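Local coordinates for SusD superfamily protein (Parabacteroides distasonis, PDB 3OTN), which probably binds carbohydrate or another nutrient at the bacterial outer membrane, at residues A[235-243]-A[336-344]; A[256-265]-A[345-354]. All coordinates share one frame; numbering follows the deposited sequence.

Contact 1: A[235-243]-A[336-344]; sequences YESLRLPSQ and IYKFFDQVA
Arg-239 and Phe-339 bring the two backbones together, their CA atoms 4.7 Å apart, where a short 3-10 segment ends at Leu-238, against the type I beta turn Tyr-337 to Phe-340. Two waters bridge the segments. One donates to both Tyr-235 O and Lys-338 O; the other donates to Arg-239 O and accepts from Gln-342 N at the start of helix 342-348. Among the side chains Arg-239 dominates. Its CG sits between the backbone N and the carbonyl carbon (chi1 64°), and the chain then runs extended to NE, laying CD 3.3 Å from Tyr-337 O. NH1 donates to Phe-340 O over 2.9 Å, the oxygen lying close to the guanidinium plane and the donor in the carbonyl plane. Tyr-337 CE2 lies over one face of the guanidinium, toward its rim, the two planes 49° apart, and Glu-236 CG lies over the opposite face, also toward the rim. The contact joins a loop between helix 210-225 and strand 249-253 to the N-terminal end of helix 342-348 in this SusD-family protein. Asp-341 is the N-cap: OD1 accepts from Ala-344 N at 3.2 Å, met from above the carboxylate plane, while OD2 bonds to Ser-351 OG. Pro-241 CG packs 3.7 Å from that OD2. Leu-238 CD1 rests 4.0 Å from Lys-338 CE; NZ continues to Glu-421, a salt bridge, and the Cys-419 and Asp-417 carbonyls.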
loop_
_atom_site.group_PDB
_atom_site.type_symbol
_atom_site.label_atom_id
_atom_site.label_comp_id
_atom_site.label_asym_id
_atom_site.label_seq_id
_atom_site.Cartn_x
_atom_site.Cartn_y
_atom_site.Cartn_z
ATOM N N TYR A 235 -1.848 2.062 -18.800
ATOM C CA TYR A 235 -2.439 2.069 -17.457
ATOM C C TYR A 235 -3.580 1.119 -17.283
ATOM O O TYR A 235 -3.921 0.799 -16.156
ATOM C CB TYR A 235 -2.877 3.481 -17.095
ATOM C CG TYR A 235 -1.707 4.431 -17.200
ATOM C CD1 TYR A 235 -0.562 4.256 -16.409
ATOM C CD2 TYR A 235 -1.718 5.485 -18.089
ATOM C CE1 TYR A 235 0.528 5.120 -16.513
ATOM C CE2 TYR A 235 -0.640 6.357 -18.201
ATOM C CZ TYR A 235 0.476 6.172 -17.400
ATOM O OH TYR A 235 1.532 7.040 -17.531
ATOM N N GLU A 236 -4.196 0.687 -18.389
ATOM C CA GLU A 236 -5.295 -0.283 -18.324
ATOM C C GLU A 236 -4.890 -1.588 -17.584
ATOM O O GLU A 236 -5.721 -2.245 -16.930
ATOM C CB GLU A 236 -5.787 -0.634 -19.742
ATOM C CG GLU A 236 -7.130 -1.302 -19.735
ATOM C CD GLU A 236 -7.528 -1.968 -21.055
ATOM O OE1 GLU A 236 -6.703 -2.086 -21.978
ATOM O OE2 GLU A 236 -8.683 -2.411 -21.143
ATOM N N SER A 237 -3.633 -1.986 -17.688
ATOM C CA SER A 237 -3.193 -3.181 -16.953
ATOM C C SER A 237 -3.474 -3.169 -15.446
ATOM O O SER A 237 -3.681 -4.246 -14.868
ATOM C CB SER A 237 -1.721 -3.459 -17.178
ATOM O OG SER A 237 -1.504 -3.902 -18.494
ATOM N N LEU A 238 -3.485 -1.977 -14.828
ATOM C CA LEU A 238 -3.711 -1.835 -13.373
ATOM C C LEU A 238 -5.152 -2.189 -12.984
ATOM O O LEU A 238 -5.422 -2.376 -11.820
ATOM C CB LEU A 238 -3.401 -0.388 -12.898
ATOM C CG LEU A 238 -1.961 0.091 -13.130
ATOM C CD1 LEU A 238 -1.793 1.544 -12.763
ATOM C CD2 LEU A 238 -0.970 -0.800 -12.392
ATOM N N ARG A 239 -6.056 -2.257 -13.967
ATOM C CA ARG A 239 -7.459 -2.541 -13.743
ATOM C C ARG A 239 -7.973 -3.690 -14.618
ATOM O O ARG A 239 -9.185 -3.803 -14.830
ATOM C CB ARG A 239 -8.293 -1.251 -13.948
ATOM C CG ARG A 239 -8.303 -0.661 -15.340
ATOM C CD ARG A 239 -8.993 0.718 -15.377
ATOM N NE ARG A 239 -9.032 1.173 -16.756
ATOM C CZ ARG A 239 -9.866 0.740 -17.702
ATOM N NH1 ARG A 239 -10.846 -0.120 -17.440
ATOM N NH2 ARG A 239 -9.712 1.190 -18.939
ATOM N N LEU A 240 -7.052 -4.540 -15.108
ATOM C CA LEU A 240 -7.386 -5.735 -15.826
ATOM C C LEU A 240 -7.122 -6.975 -14.978
ATOM O O LEU A 240 -5.952 -7.285 -14.677
ATOM C CB LEU A 240 -6.584 -5.831 -17.115
ATOM C CG LEU A 240 -7.137 -5.148 -18.338
ATOM C CD1 LEU A 240 -6.080 -5.331 -19.438
ATOM C CD2 LEU A 240 -8.537 -5.731 -18.763
ATOM N N PRO A 241 -8.186 -7.731 -14.622
ATOM C CA PRO A 241 -7.946 -8.962 -13.842
ATOM C C PRO A 241 -6.985 -9.984 -14.486
ATOM O O PRO A 241 -6.285 -10.718 -13.766
ATOM C CB PRO A 241 -9.358 -9.571 -13.707
ATOM C CG PRO A 241 -10.272 -8.380 -13.697
ATOM C CD PRO A 241 -9.622 -7.392 -14.679
ATOM N N SER A 242 -6.948 -10.036 -15.817
ATOM C CA SER A 242 -6.058 -10.942 -16.538
ATOM C C SER A 242 -4.579 -10.713 -16.265
ATOM O O SER A 242 -3.783 -11.635 -16.441
ATOM C CB SER A 242 -6.283 -10.866 -18.063
ATOM O OG SER A 242 -5.985 -9.555 -18.547
ATOM N N GLN A 243 -4.221 -9.491 -15.859
ATOM C CA GLN A 243 -2.865 -9.134 -15.460
ATOM C C GLN A 243 -2.488 -9.447 -14.000
ATOM O O GLN A 243 -1.353 -9.223 -13.627
ATOM C CB GLN A 243 -2.591 -7.657 -15.783
ATOM C CG GLN A 243 -2.660 -7.383 -17.266
ATOM C CD GLN A 243 -1.459 -7.948 -18.019
ATOM O OE1 GLN A 243 -1.474 -9.062 -18.498
ATOM N NE2 GLN A 243 -0.441 -7.167 -18.131
ATOM N N ILE A 336 -11.720 8.688 -9.577
ATOM C CA ILE A 336 -10.655 7.740 -9.856
ATOM C C ILE A 336 -11.148 6.592 -10.726
ATOM O O ILE A 336 -12.053 5.861 -10.348
ATOM C CB ILE A 336 -9.994 7.217 -8.577
ATOM C CG1 ILE A 336 -9.262 8.375 -7.873
ATOM C CG2 ILE A 336 -8.983 6.098 -8.969
ATOM C CD1 ILE A 336 -9.179 8.281 -6.317
ATOM N N TYR A 337 -10.532 6.481 -11.902
ATOM C CA TYR A 337 -10.745 5.422 -12.883
ATOM C C TYR A 337 -9.629 4.378 -12.867
ATOM O O TYR A 337 -9.766 3.322 -13.490
ATOM C CB TYR A 337 -10.786 6.042 -14.295
ATOM C CG TYR A 337 -11.478 5.233 -15.358
ATOM C CD1 TYR A 337 -12.846 4.968 -15.288
ATOM C CD2 TYR A 337 -10.767 4.730 -16.466
ATOM C CE1 TYR A 337 -13.497 4.232 -16.300
ATOM C CE2 TYR A 337 -11.428 3.985 -17.466
ATOM C CZ TYR A 337 -12.783 3.758 -17.378
ATOM O OH TYR A 337 -13.426 3.033 -18.361
ATOM N N LYS A 338 -8.554 4.644 -12.120
ATOM C CA LYS A 338 -7.341 3.783 -12.095
ATOM C C LYS A 338 -7.620 2.291 -11.829
ATOM O O LYS A 338 -6.952 1.402 -12.388
ATOM C CB LYS A 338 -6.385 4.368 -11.065
ATOM C CG LYS A 338 -5.001 3.877 -11.062
ATOM C CD LYS A 338 -4.140 4.799 -10.192
ATOM C CE LYS A 338 -2.788 4.217 -10.015
ATOM N NZ LYS A 338 -1.824 5.136 -9.377
ATOM N N PHE A 339 -8.666 2.021 -11.058
ATOM C CA PHE A 339 -9.017 0.665 -10.621
ATOM C C PHE A 339 -10.388 0.211 -11.124
ATOM O O PHE A 339 -10.986 -0.653 -10.536
ATOM C CB PHE A 339 -8.968 0.625 -9.097
ATOM C CG PHE A 339 -7.697 1.214 -8.523
ATOM C CD1 PHE A 339 -6.466 0.642 -8.817
ATOM C CD2 PHE A 339 -7.729 2.341 -7.702
ATOM C CE1 PHE A 339 -5.283 1.160 -8.279
ATOM C CE2 PHE A 339 -6.546 2.867 -7.168
ATOM C CZ PHE A 339 -5.332 2.261 -7.454
ATOM N N PHE A 340 -10.812 0.745 -12.265
ATOM C CA PHE A 340 -12.134 0.487 -12.835
ATOM C C PHE A 340 -12.161 -0.849 -13.618
ATOM O O PHE A 340 -11.908 -0.924 -14.832
ATOM C CB PHE A 340 -12.524 1.698 -13.681
ATOM C CG PHE A 340 -13.971 1.762 -14.084
ATOM C CD1 PHE A 340 -14.445 1.068 -15.211
ATOM C CD2 PHE A 340 -14.843 2.626 -13.419
ATOM C CE1 PHE A 340 -15.791 1.199 -15.605
ATOM C CE2 PHE A 340 -16.149 2.732 -13.786
ATOM C CZ PHE A 340 -16.631 2.027 -14.896
ATOM N N ASP A 341 -12.417 -1.911 -12.869
ATOM C CA ASP A 341 -12.662 -3.260 -13.397
ATOM C C ASP A 341 -13.970 -3.186 -14.165
ATOM O O ASP A 341 -15.060 -3.297 -13.597
ATOM C CB ASP A 341 -12.688 -4.272 -12.228
ATOM C CG ASP A 341 -12.970 -5.727 -12.672
ATOM O OD1 ASP A 341 -13.339 -5.993 -13.840
ATOM O OD2 ASP A 341 -12.866 -6.609 -11.798
ATOM N N GLN A 342 -13.838 -2.989 -15.469
ATOM C CA GLN A 342 -14.950 -2.670 -16.320
ATOM C C GLN A 342 -15.979 -3.796 -16.422
ATOM O O GLN A 342 -17.181 -3.533 -16.421
ATOM C CB GLN A 342 -14.471 -2.278 -17.707
ATOM C CG GLN A 342 -15.587 -1.718 -18.576
ATOM C CD GLN A 342 -15.063 -0.882 -19.726
ATOM O OE1 GLN A 342 -14.094 -1.278 -20.398
ATOM N NE2 GLN A 342 -15.684 0.297 -19.950
ATOM N N VAL A 343 -15.518 -5.040 -16.479
ATOM C CA VAL A 343 -16.427 -6.188 -16.438
ATOM C C VAL A 343 -17.235 -6.204 -15.130
ATOM O O VAL A 343 -18.435 -6.447 -15.144
ATOM C CB VAL A 343 -15.674 -7.543 -16.665
ATOM C CG1 VAL A 343 -16.607 -8.725 -16.401
ATOM C CG2 VAL A 343 -15.149 -7.592 -18.137
ATOM N N ALA A 344 -16.582 -5.895 -14.020
ATOM C CA ALA A 344 -17.254 -5.884 -12.722
ATOM C C ALA A 344 -18.309 -4.764 -12.666
ATOM O O ALA A 344 -19.466 -4.987 -12.238
ATOM C CB ALA A 344 -16.233 -5.771 -11.578
HETATM O O HOH W 1 -5.458 2.289 -14.618
HETATM O O HOH W 2 -11.114 -3.411 -16.646
#

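Contact 2: A[256-265]-A[345-354]; sequences SLNKRHNESV and VDNTAKSDLN. With EDO (1,2-ethanediol), chain P; EDO (1,2-ethanediol), chain K.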
loop_
_atom_site.group_PDB
_atom_site.type_symbol
_atom_site.label_atom_id
_atom_site.label_comp_id
_atom_site.label_asym_id
_atom_site.label_seq_id
_atom_site.Cartn_x
_atom_site.Cartn_y
_atom_site.Cartn_z
ATOM N N SER A 256 -10.617 -13.185 -6.420
ATOM C CA SER A 256 -11.014 -14.078 -7.500
ATOM C C SER A 256 -12.487 -14.418 -7.390
ATOM O O SER A 256 -13.058 -14.408 -6.273
ATOM C CB SER A 256 -10.144 -15.359 -7.514
ATOM O OG SER A 256 -10.434 -16.220 -6.423
ATOM N N LEU A 257 -13.088 -14.802 -8.516
ATOM C CA LEU A 257 -14.507 -15.162 -8.534
ATOM C C LEU A 257 -14.838 -16.317 -7.567
ATOM O O LEU A 257 -15.884 -16.274 -6.964
ATOM C CB LEU A 257 -15.029 -15.484 -9.944
ATOM C CG LEU A 257 -15.057 -14.316 -10.964
ATOM C CD1 LEU A 257 -15.347 -14.889 -12.382
ATOM C CD2 LEU A 257 -16.095 -13.275 -10.595
ATOM N N ASN A 258 -13.942 -17.291 -7.410
ATOM C CA ASN A 258 -14.179 -18.441 -6.494
ATOM C C ASN A 258 -13.677 -18.233 -5.038
ATOM O O ASN A 258 -13.965 -19.061 -4.180
ATOM C CB ASN A 258 -13.588 -19.734 -7.055
ATOM C CG ASN A 258 -12.075 -19.748 -7.017
ATOM O OD1 ASN A 258 -11.430 -18.716 -7.212
ATOM N ND2 ASN A 258 -11.496 -20.922 -6.782
ATOM N N LYS A 259 -12.945 -17.145 -4.778
ATOM C CA LYS A 259 -12.617 -16.723 -3.395
ATOM C C LYS A 259 -13.220 -15.350 -3.031
ATOM O O LYS A 259 -14.417 -15.176 -3.189
ATOM C CB LYS A 259 -11.115 -16.839 -3.155
ATOM C CG LYS A 259 -10.562 -18.220 -3.516
ATOM C CD LYS A 259 -9.150 -18.416 -2.989
ATOM C CE LYS A 259 -8.628 -19.785 -3.398
ATOM N NZ LYS A 259 -7.375 -20.132 -2.655
ATOM N N ARG A 260 -12.437 -14.399 -2.517
ATOM C CA ARG A 260 -12.960 -13.092 -2.132
ATOM C C ARG A 260 -13.069 -12.179 -3.373
ATOM O O ARG A 260 -12.146 -12.135 -4.221
ATOM C CB ARG A 260 -12.052 -12.469 -1.056
ATOM C CG ARG A 260 -12.667 -11.311 -0.276
ATOM C CD ARG A 260 -11.928 -11.057 1.055
ATOM N NE ARG A 260 -10.530 -10.672 0.873
ATOM C CZ ARG A 260 -10.035 -9.462 1.121
ATOM N NH1 ARG A 260 -10.801 -8.495 1.593
ATOM N NH2 ARG A 260 -8.756 -9.220 0.907
ATOM N N HIS A 261 -14.175 -11.438 -3.456
ATOM C CA HIS A 261 -14.392 -10.463 -4.512
ATOM C C HIS A 261 -13.827 -9.122 -4.033
ATOM O O HIS A 261 -13.845 -8.823 -2.826
ATOM C CB HIS A 261 -15.886 -10.348 -4.894
ATOM C CG HIS A 261 -16.503 -11.657 -5.283
ATOM N ND1 HIS A 261 -17.837 -11.941 -5.106
ATOM C CD2 HIS A 261 -15.937 -12.796 -5.750
ATOM C CE1 HIS A 261 -18.075 -13.186 -5.486
ATOM N NE2 HIS A 261 -16.938 -13.731 -5.875
ATOM N N ASN A 262 -13.316 -8.326 -4.967
ATOM C CA ASN A 262 -12.734 -7.011 -4.652
ATOM C C ASN A 262 -13.849 -5.966 -4.559
ATOM O O ASN A 262 -14.254 -5.368 -5.561
ATOM C CB ASN A 262 -11.710 -6.604 -5.705
ATOM C CG ASN A 262 -11.025 -5.321 -5.379
ATOM O OD1 ASN A 262 -11.458 -4.583 -4.504
ATOM N ND2 ASN A 262 -9.987 -5.000 -6.138
ATOM N N GLU A 263 -14.336 -5.751 -3.344
ATOM C CA GLU A 263 -15.401 -4.778 -3.107
ATOM C C GLU A 263 -14.903 -3.351 -3.174
ATOM O O GLU A 263 -15.684 -2.462 -3.372
ATOM C CB GLU A 263 -16.138 -5.060 -1.782
ATOM C CG GLU A 263 -17.041 -6.333 -1.832
ATOM C CD GLU A 263 -18.181 -6.254 -2.885
ATOM O OE1 GLU A 263 -19.139 -5.509 -2.640
ATOM O OE2 GLU A 263 -18.142 -6.958 -3.942
ATOM N N SER A 264 -13.602 -3.125 -2.991
ATOM C CA SER A 264 -13.037 -1.779 -3.043
ATOM C C SER A 264 -13.229 -1.081 -4.385
ATOM O O SER A 264 -13.152 0.160 -4.447
ATOM C CB SER A 264 -11.558 -1.768 -2.655
ATOM O OG SER A 264 -10.686 -2.331 -3.638
ATOM N N VAL A 265 -13.486 -1.849 -5.452
ATOM C CA VAL A 265 -13.814 -1.258 -6.758
ATOM C C VAL A 265 -14.938 -0.203 -6.617
ATOM O O VAL A 265 -14.875 0.863 -7.214
ATOM C CB VAL A 265 -14.138 -2.378 -7.800
ATOM C CG1 VAL A 265 -14.769 -1.800 -9.083
ATOM C CG2 VAL A 265 -12.873 -3.194 -8.109
ATOM N N VAL A 345 -17.924 -3.589 -13.146
ATOM C CA VAL A 345 -18.782 -2.406 -13.049
ATOM C C VAL A 345 -19.951 -2.517 -14.015
ATOM O O VAL A 345 -21.070 -2.213 -13.633
ATOM C CB VAL A 345 -17.988 -1.083 -13.271
ATOM C CG1 VAL A 345 -18.930 0.183 -13.288
ATOM C CG2 VAL A 345 -16.885 -0.930 -12.210
ATOM N N ASP A 346 -19.690 -2.899 -15.260
ATOM C CA ASP A 346 -20.726 -2.962 -16.280
ATOM C C ASP A 346 -21.627 -4.183 -16.207
ATOM O O ASP A 346 -22.783 -4.114 -16.652
ATOM C CB ASP A 346 -20.137 -2.938 -17.697
ATOM C CG ASP A 346 -19.477 -1.622 -18.066
ATOM O OD1 ASP A 346 -19.625 -0.601 -17.365
ATOM O OD2 ASP A 346 -18.788 -1.625 -19.101
ATOM N N ASN A 347 -21.136 -5.306 -15.683
ATOM C CA ASN A 347 -21.834 -6.570 -15.873
ATOM C C ASN A 347 -22.004 -7.389 -14.584
ATOM O O ASN A 347 -23.120 -7.655 -14.172
ATOM C CB ASN A 347 -21.101 -7.353 -16.976
ATOM C CG ASN A 347 -21.822 -8.615 -17.388
ATOM O OD1 ASN A 347 -22.194 -9.420 -16.539
ATOM N ND2 ASN A 347 -22.006 -8.810 -18.702
ATOM N N THR A 348 -20.899 -7.779 -13.952
ATOM C CA THR A 348 -21.012 -8.821 -12.936
ATOM C C THR A 348 -21.170 -8.371 -11.494
ATOM O O THR A 348 -21.684 -9.144 -10.723
ATOM C CB THR A 348 -19.801 -9.768 -12.977
ATOM O OG1 THR A 348 -18.628 -9.046 -12.609
ATOM C CG2 THR A 348 -19.631 -10.397 -14.396
ATOM N N ALA A 349 -20.656 -7.192 -11.120
ATOM C CA ALA A 349 -20.636 -6.744 -9.707
ATOM C C ALA A 349 -19.836 -7.695 -8.802
ATOM O O ALA A 349 -20.082 -7.797 -7.603
ATOM C CB ALA A 349 -22.102 -6.536 -9.168
ATOM N N LYS A 350 -18.836 -8.362 -9.397
ATOM C CA LYS A 350 -17.972 -9.309 -8.711
ATOM C C LYS A 350 -16.561 -9.172 -9.287
ATOM O O LYS A 350 -16.183 -9.884 -10.236
ATOM C CB LYS A 350 -18.461 -10.759 -8.885
ATOM C CG LYS A 350 -19.814 -11.102 -8.297
ATOM C CD LYS A 350 -20.087 -12.597 -8.460
ATOM C CE LYS A 350 -21.494 -12.986 -8.044
ATOM N NZ LYS A 350 -21.761 -14.397 -8.363
ATOM N N SER A 351 -15.808 -8.227 -8.731
ATOM C CA SER A 351 -14.489 -7.933 -9.243
ATOM C C SER A 351 -13.501 -8.966 -8.791
ATOM O O SER A 351 -13.399 -9.250 -7.589
ATOM C CB SER A 351 -13.993 -6.584 -8.767
ATOM O OG SER A 351 -12.660 -6.380 -9.204
ATOM N N ASP A 352 -12.738 -9.471 -9.760
ATOM C CA ASP A 352 -11.615 -10.370 -9.502
ATOM C C ASP A 352 -10.285 -9.679 -9.822
ATOM O O ASP A 352 -9.291 -10.318 -10.194
ATOM C CB ASP A 352 -11.796 -11.702 -10.250
ATOM C CG ASP A 352 -12.023 -11.555 -11.734
ATOM O OD1 ASP A 352 -12.169 -10.427 -12.243
ATOM O OD2 ASP A 352 -12.066 -12.603 -12.420
ATOM N N LEU A 353 -10.263 -8.363 -9.621
ATOM C CA LEU A 353 -9.044 -7.545 -9.775
ATOM C C LEU A 353 -8.227 -7.545 -8.469
ATOM O O LEU A 353 -8.736 -7.169 -7.410
ATOM C CB LEU A 353 -9.391 -6.083 -10.174
ATOM C CG LEU A 353 -8.251 -5.087 -10.389
ATOM C CD1 LEU A 353 -7.291 -5.462 -11.570
ATOM C CD2 LEU A 353 -8.791 -3.624 -10.538
ATOM N N ASN A 354 -6.946 -7.931 -8.563
ATOM C CA ASN A 354 -6.045 -7.950 -7.394
ATOM C C ASN A 354 -5.757 -6.512 -6.958
ATOM O O ASN A 354 -5.938 -5.571 -7.758
ATOM C CB ASN A 354 -4.722 -8.697 -7.717
ATOM C CG ASN A 354 -4.832 -10.205 -7.578
ATOM O OD1 ASN A 354 -5.904 -10.737 -7.347
ATOM N ND2 ASN A 354 -3.686 -10.917 -7.728
HETATM C C1 EDO P . -11.112 -17.222 -11.175
HETATM O O1 EDO P . -11.936 -17.490 -10.007
HETATM C C2 EDO P . -11.494 -15.944 -11.936
HETATM O O2 EDO P . -11.632 -14.795 -11.079
HETATM C C1 EDO K . -5.479 -12.392 0.584
HETATM O O1 EDO K . -4.620 -12.251 -0.580
HETATM C C2 EDO K . -6.895 -12.834 0.182
HETATM O O2 EDO K . -7.594 -11.680 -0.302
HETATM O O HOH W 3 -16.584 -6.492 -6.522
#
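Asn-262 grips the segment 345-354 twice, through its backbone and through its side chain, beside a serine ST turn in which Ser-351 OG accepts from Leu-353 N. The backbone bond, Asn-262 N to Ser-351 O, is 2.8 Å long and almost straight at 177°. With CG anti to the backbone N (chi1 -176°), the amide extends to Leu-353 O, which ND2 meets at 2.8 Å, tilted from both the amide and carbonyl planes. Its other end is held by Ser-264 OG, which donates to OD1 on a lone pair, so the amide's rotation is fixed from both ends. On this buried side Val-265 is packed closely: CG2 comes within 3.4 Å of Ser-351 OG, and CG1 meets Val-345 CG2. A water links Asn-262 O and Glu-263 OE2 to Ser-351 N.

Toward the surface the packing is looser. The extended Lys-350 chain runs alongside the His-261 ring, pointing the same way; its CB forms a CH-pi contact over one face, 4.1 Å from the centroid. That ring is steadied by NE2 donating in its own plane to Leu-257 O, within the type I turn Ser-256 to Lys-259. Leu-257 crosses Lys-350 at about a right angle, its CD2 near the lysine CB. At this turn a 1,2-ethanediol, probably from the crystallisation liquor, fills in between the segments: its O2 accepts from Leu-257 N at 2.9 Å and donates to Asp-352 OD2 at 2.6 Å.

Contacts 1 and 2 hold the same element, helix 342-348, from its two ends: contact 1 at the start, contact 2 at the finish and in the loop that follows. Their centres lie 11 Å apart, and their segments alternate along the chain. Contact 1 is the more buried, relying on one arginine set against a tyrosine ring and a backbone carbonyl, and on bridging waters; contact 2 is only partly buried, with an asparagine inside and a histidine-lysine pair and bound diol outside. They meet directly. Besides the N-cap aspartate's tie to the loop beyond the helix, Pro-241 CG packs 3.1 Å from Asp-352 OD1, and Phe-340 CZ 3.4 Å from Val-345 CG1.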